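Local coordinates for protein alpha-1,2-mannosidase (Bacteroides thetaiotaomicron, PDB 2WW2) that hydrolyses alpha-mannosidic linkages with inversion of configuration, as a calcium-dependent glycoside hydrolase of family 92 from a human gut symbiont, at residues A[12-17]-A[105-110]. Sequence-based numbering, arbitrary orientation.
Sequences NPLMGT and EKATPY. With NA (sodium ion), chain E.
Pro13 sets its ring against the backbone of Ala107 and Thr108, on strand 98-108. CG lies 3.6 Å from Thr108 C and 3.9 Å from Pro109 CD, ring meeting ring, while CD approaches Ala107 O at 3.2 Å, a carbon-oxygen contact and no hydrogen bond. Tyr292 of helix 281-294 touches both prolines. With an alanine here, CG and CD would be gone, and a gap would probably open beside Thr108 and Pro109.

Leu14 is the next side chain along. Its CG stands anti to the carbonyl carbon (chi1 -70°), and CD1 touches Glu105 OE1 at 3.8 Å and lies 4.2 Å from Ala107 CB.

Glu105 can be followed outward from the strand. CB sits 4.1 Å from the sodium ion, which is bound by the backbone O of the same residue and by His102 O, not by the carboxylate. The chain then runs extended through CG to CD, bringing OE1 to a sodium-bound water that donates to it, while OE2 is hydrogen-bonded to Tyr54 and Tyr112.

In the 12-17 loop, Asn12 OD1 accepts from Leu14 N in an Asx turn, the donor well above the carbonyl plane; a type I turn from Asn12 to Met15 carries Pro13 and Leu14 at its two central positions.

No hydrogen bond crosses between the segments. The loop and the strand, both in the family 92 N-terminal domain, meet through van der Waals contact, part of it against the polar atoms Ala107 O and Glu105 OE1. The loop thus packs beside the sodium site without binding the ion, while Glu105 ties into it twice, directly by its backbone O and through a bound water by OE1.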
ATOM      1  N   ASN A  12       7.038  33.250  -5.681  1.00  7.43           N
ATOM      2  CA  ASN A  12       5.789  33.077  -4.943  1.00  7.47           C
ATOM      3  C   ASN A  12       6.111  32.594  -3.542  1.00  8.13           C
ATOM      4  O   ASN A  12       6.429  31.422  -3.365  1.00  7.99           O
ATOM      5  CB  ASN A  12       4.892  32.041  -5.630  1.00  7.82           C
ATOM      6  CG  ASN A  12       3.600  31.805  -4.859  1.00  9.09           C
ATOM      7  OD1 ASN A  12       3.251  32.587  -3.964  1.00  8.87           O
ATOM      8  ND2 ASN A  12       2.886  30.755  -5.204  1.00  9.80           N
ATOM      9  N   PRO A  13       6.046  33.494  -2.542  1.00  8.74           N
ATOM     10  CA  PRO A  13       6.369  33.128  -1.155  1.00  9.48           C
ATOM     11  C   PRO A  13       5.344  32.151  -0.586  1.00 10.84           C
ATOM     12  O   PRO A  13       5.568  31.562   0.467  1.00 11.18           O
ATOM     13  CB  PRO A  13       6.293  34.458  -0.405  1.00  9.53           C
ATOM     14  CG  PRO A  13       6.473  35.533  -1.478  1.00  9.05           C
ATOM     15  CD  PRO A  13       5.730  34.922  -2.672  1.00  8.34           C
ATOM     16  N   LEU A  14       4.221  31.977  -1.278  1.00 11.09           N
ATOM     17  CA  LEU A  14       3.238  30.972  -0.846  1.00 11.44           C
ATOM     18  C   LEU A  14       3.409  29.605  -1.505  1.00 11.86           C
ATOM     19  O   LEU A  14       2.592  28.699  -1.279  1.00 11.27           O
ATOM     20  CB  LEU A  14       1.834  31.474  -1.128  1.00 10.69           C
ATOM     21  CG  LEU A  14       1.423  32.625  -0.229  1.00 12.18           C
ATOM     22  CD1 LEU A  14       0.099  33.232  -0.698  1.00 14.11           C
ATOM     23  CD2 LEU A  14       1.335  32.143   1.228  1.00 13.28           C
ATOM     24  N   MET A  15       4.450  29.442  -2.318  1.00 11.14           N
ATOM     25  CA  MET A  15       4.696  28.150  -2.951  1.00 12.82           C
ATOM     26  C   MET A  15       4.801  27.069  -1.896  1.00 14.18           C
ATOM     27  O   MET A  15       5.590  27.196  -0.965  1.00 15.08           O
ATOM     28  CB  MET A  15       5.986  28.157  -3.764  1.00 12.17           C
ATOM     29  CG  MET A  15       6.382  26.768  -4.261  1.00 11.90           C
ATOM     30  SD  MET A  15       7.840  26.748  -5.311  1.00 12.14           S
ATOM     31  CE  MET A  15       8.289  25.010  -5.280  1.00 11.56           C
ATOM     32  N   GLY A  16       4.028  26.001  -2.049  1.00 15.35           N
ATOM     33  CA  GLY A  16       4.075  24.878  -1.099  1.00 16.69           C
ATOM     34  C   GLY A  16       3.477  25.197   0.278  1.00 17.73           C
ATOM     35  O   GLY A  16       3.587  24.399   1.213  1.00 17.84           O
ATOM     36  N   THR A  17       2.829  26.351   0.421  1.00 17.77           N
ATOM     37  CA  THR A  17       2.181  26.670   1.702  1.00 17.82           C
ATOM     38  C   THR A  17       1.161  25.585   2.133  1.00 18.32           C
ATOM     39  O   THR A  17       0.888  25.406   3.328  1.00 18.08           O
ATOM     40  CB  THR A  17       1.535  28.078   1.700  1.00 17.69           C
ATOM     41  OG1 THR A  17       1.216  28.455   3.041  1.00 16.44           O
ATOM     42  CG2 THR A  17       0.252  28.120   0.843  1.00 17.70           C
ATOM     43  N   GLU A 105      -5.154  39.473  -1.564  1.00  8.72           N
ATOM     44  CA  GLU A 105      -3.869  39.287  -0.904  1.00  9.27           C
ATOM     45  C   GLU A 105      -2.771  39.158  -1.961  1.00  9.81           C
ATOM     46  O   GLU A 105      -2.925  38.439  -2.938  1.00 10.39           O
ATOM     47  CB  GLU A 105      -3.912  38.007  -0.071  1.00  9.53           C
ATOM     48  CG  GLU A 105      -2.580  37.607   0.567  1.00  8.85           C
ATOM     49  CD  GLU A 105      -2.594  36.176   1.096  1.00 10.91           C
ATOM     50  OE1 GLU A 105      -2.985  35.259   0.327  1.00 11.48           O
ATOM     51  OE2 GLU A 105      -2.234  35.968   2.276  1.00  7.46           O
ATOM     52  N   LYS A 106      -1.663  39.850  -1.761  1.00  9.84           N
ATOM     53  CA  LYS A 106      -0.601  39.857  -2.734  1.00  9.93           C
ATOM     54  C   LYS A 106       0.707  39.719  -1.952  1.00  9.10           C
ATOM     55  O   LYS A 106       1.217  40.692  -1.401  1.00  7.96           O
ATOM     56  CB  LYS A 106      -0.645  41.187  -3.454  1.00 10.64           C
ATOM     57  CG  LYS A 106      -0.264  41.153  -4.868  1.00 15.76           C
ATOM     58  CD  LYS A 106       1.197  40.931  -4.929  1.00 18.89           C
ATOM     59  N   ALA A 107       1.227  38.496  -1.910  1.00  8.93           N
ATOM     60  CA  ALA A 107       2.439  38.177  -1.171  1.00  8.40           C
ATOM     61  C   ALA A 107       3.653  38.127  -2.103  1.00  8.57           C
ATOM     62  O   ALA A 107       3.651  37.363  -3.077  1.00  7.71           O
ATOM     63  CB  ALA A 107       2.267  36.809  -0.459  1.00  7.93           C
ATOM     64  N   THR A 108       4.669  38.944  -1.815  1.00  7.87           N
ATOM     65  CA  THR A 108       5.945  38.942  -2.545  1.00  8.38           C
ATOM     66  C   THR A 108       7.024  39.080  -1.479  1.00  8.23           C
ATOM     67  O   THR A 108       6.707  39.386  -0.325  1.00  7.68           O
ATOM     68  CB  THR A 108       6.092  40.142  -3.512  1.00  8.83           C
ATOM     69  OG1 THR A 108       6.340  41.348  -2.778  1.00  8.84           O
ATOM     70  CG2 THR A 108       4.855  40.329  -4.370  1.00 10.65           C
ATOM     71  N   PRO A 109       8.296  38.823  -1.841  1.00  8.55           N
ATOM     72  CA  PRO A 109       9.368  38.915  -0.848  1.00  8.55           C
ATOM     73  C   PRO A 109       9.600  40.338  -0.358  1.00  9.00           C
ATOM     74  O   PRO A 109      10.138  40.519   0.731  1.00  9.12           O
ATOM     75  CB  PRO A 109      10.614  38.447  -1.625  1.00  8.60           C
ATOM     76  CG  PRO A 109      10.060  37.578  -2.719  1.00  8.77           C
ATOM     77  CD  PRO A 109       8.752  38.212  -3.103  1.00  8.55           C
ATOM     78  N   TYR A 110       9.243  41.335  -1.181  1.00  8.21           N
ATOM     79  CA  TYR A 110       9.590  42.723  -0.917  1.00  8.57           C
ATOM     80  C   TYR A 110       8.388  43.532  -0.406  1.00  8.46           C
ATOM     81  O   TYR A 110       8.525  44.701  -0.090  1.00  8.63           O
ATOM     82  CB  TYR A 110      10.161  43.383  -2.199  1.00  8.28           C
ATOM     83  CG  TYR A 110       9.196  43.329  -3.354  1.00  9.95           C
ATOM     84  CD1 TYR A 110       8.232  44.325  -3.527  1.00 10.13           C
ATOM     85  CD2 TYR A 110       9.229  42.278  -4.269  1.00  9.99           C
ATOM     86  CE1 TYR A 110       7.323  44.262  -4.586  1.00 11.01           C
ATOM     87  CE2 TYR A 110       8.328  42.207  -5.313  1.00 11.31           C
ATOM     88  CZ  TYR A 110       7.386  43.202  -5.478  1.00 13.61           C
ATOM     89  OH  TYR A 110       6.479  43.109  -6.530  1.00 11.87           O
TER
HETATM   90 NA    NA E 799      -3.934  36.613  -3.912  1.00 11.75          NA
HETATM   91  O   HOH W   1      -2.645  35.294  -2.355  1.00  7.93           O
HETATM   92  O   HOH W   2      -2.053  36.475  -5.476  1.00 15.64           O
HETATM   93  O   HOH W   3      -4.964  38.029  -5.537  1.00 13.17           O
HETATM   94  O   HOH W   4      -4.723  34.361  -4.720  1.00 16.25           O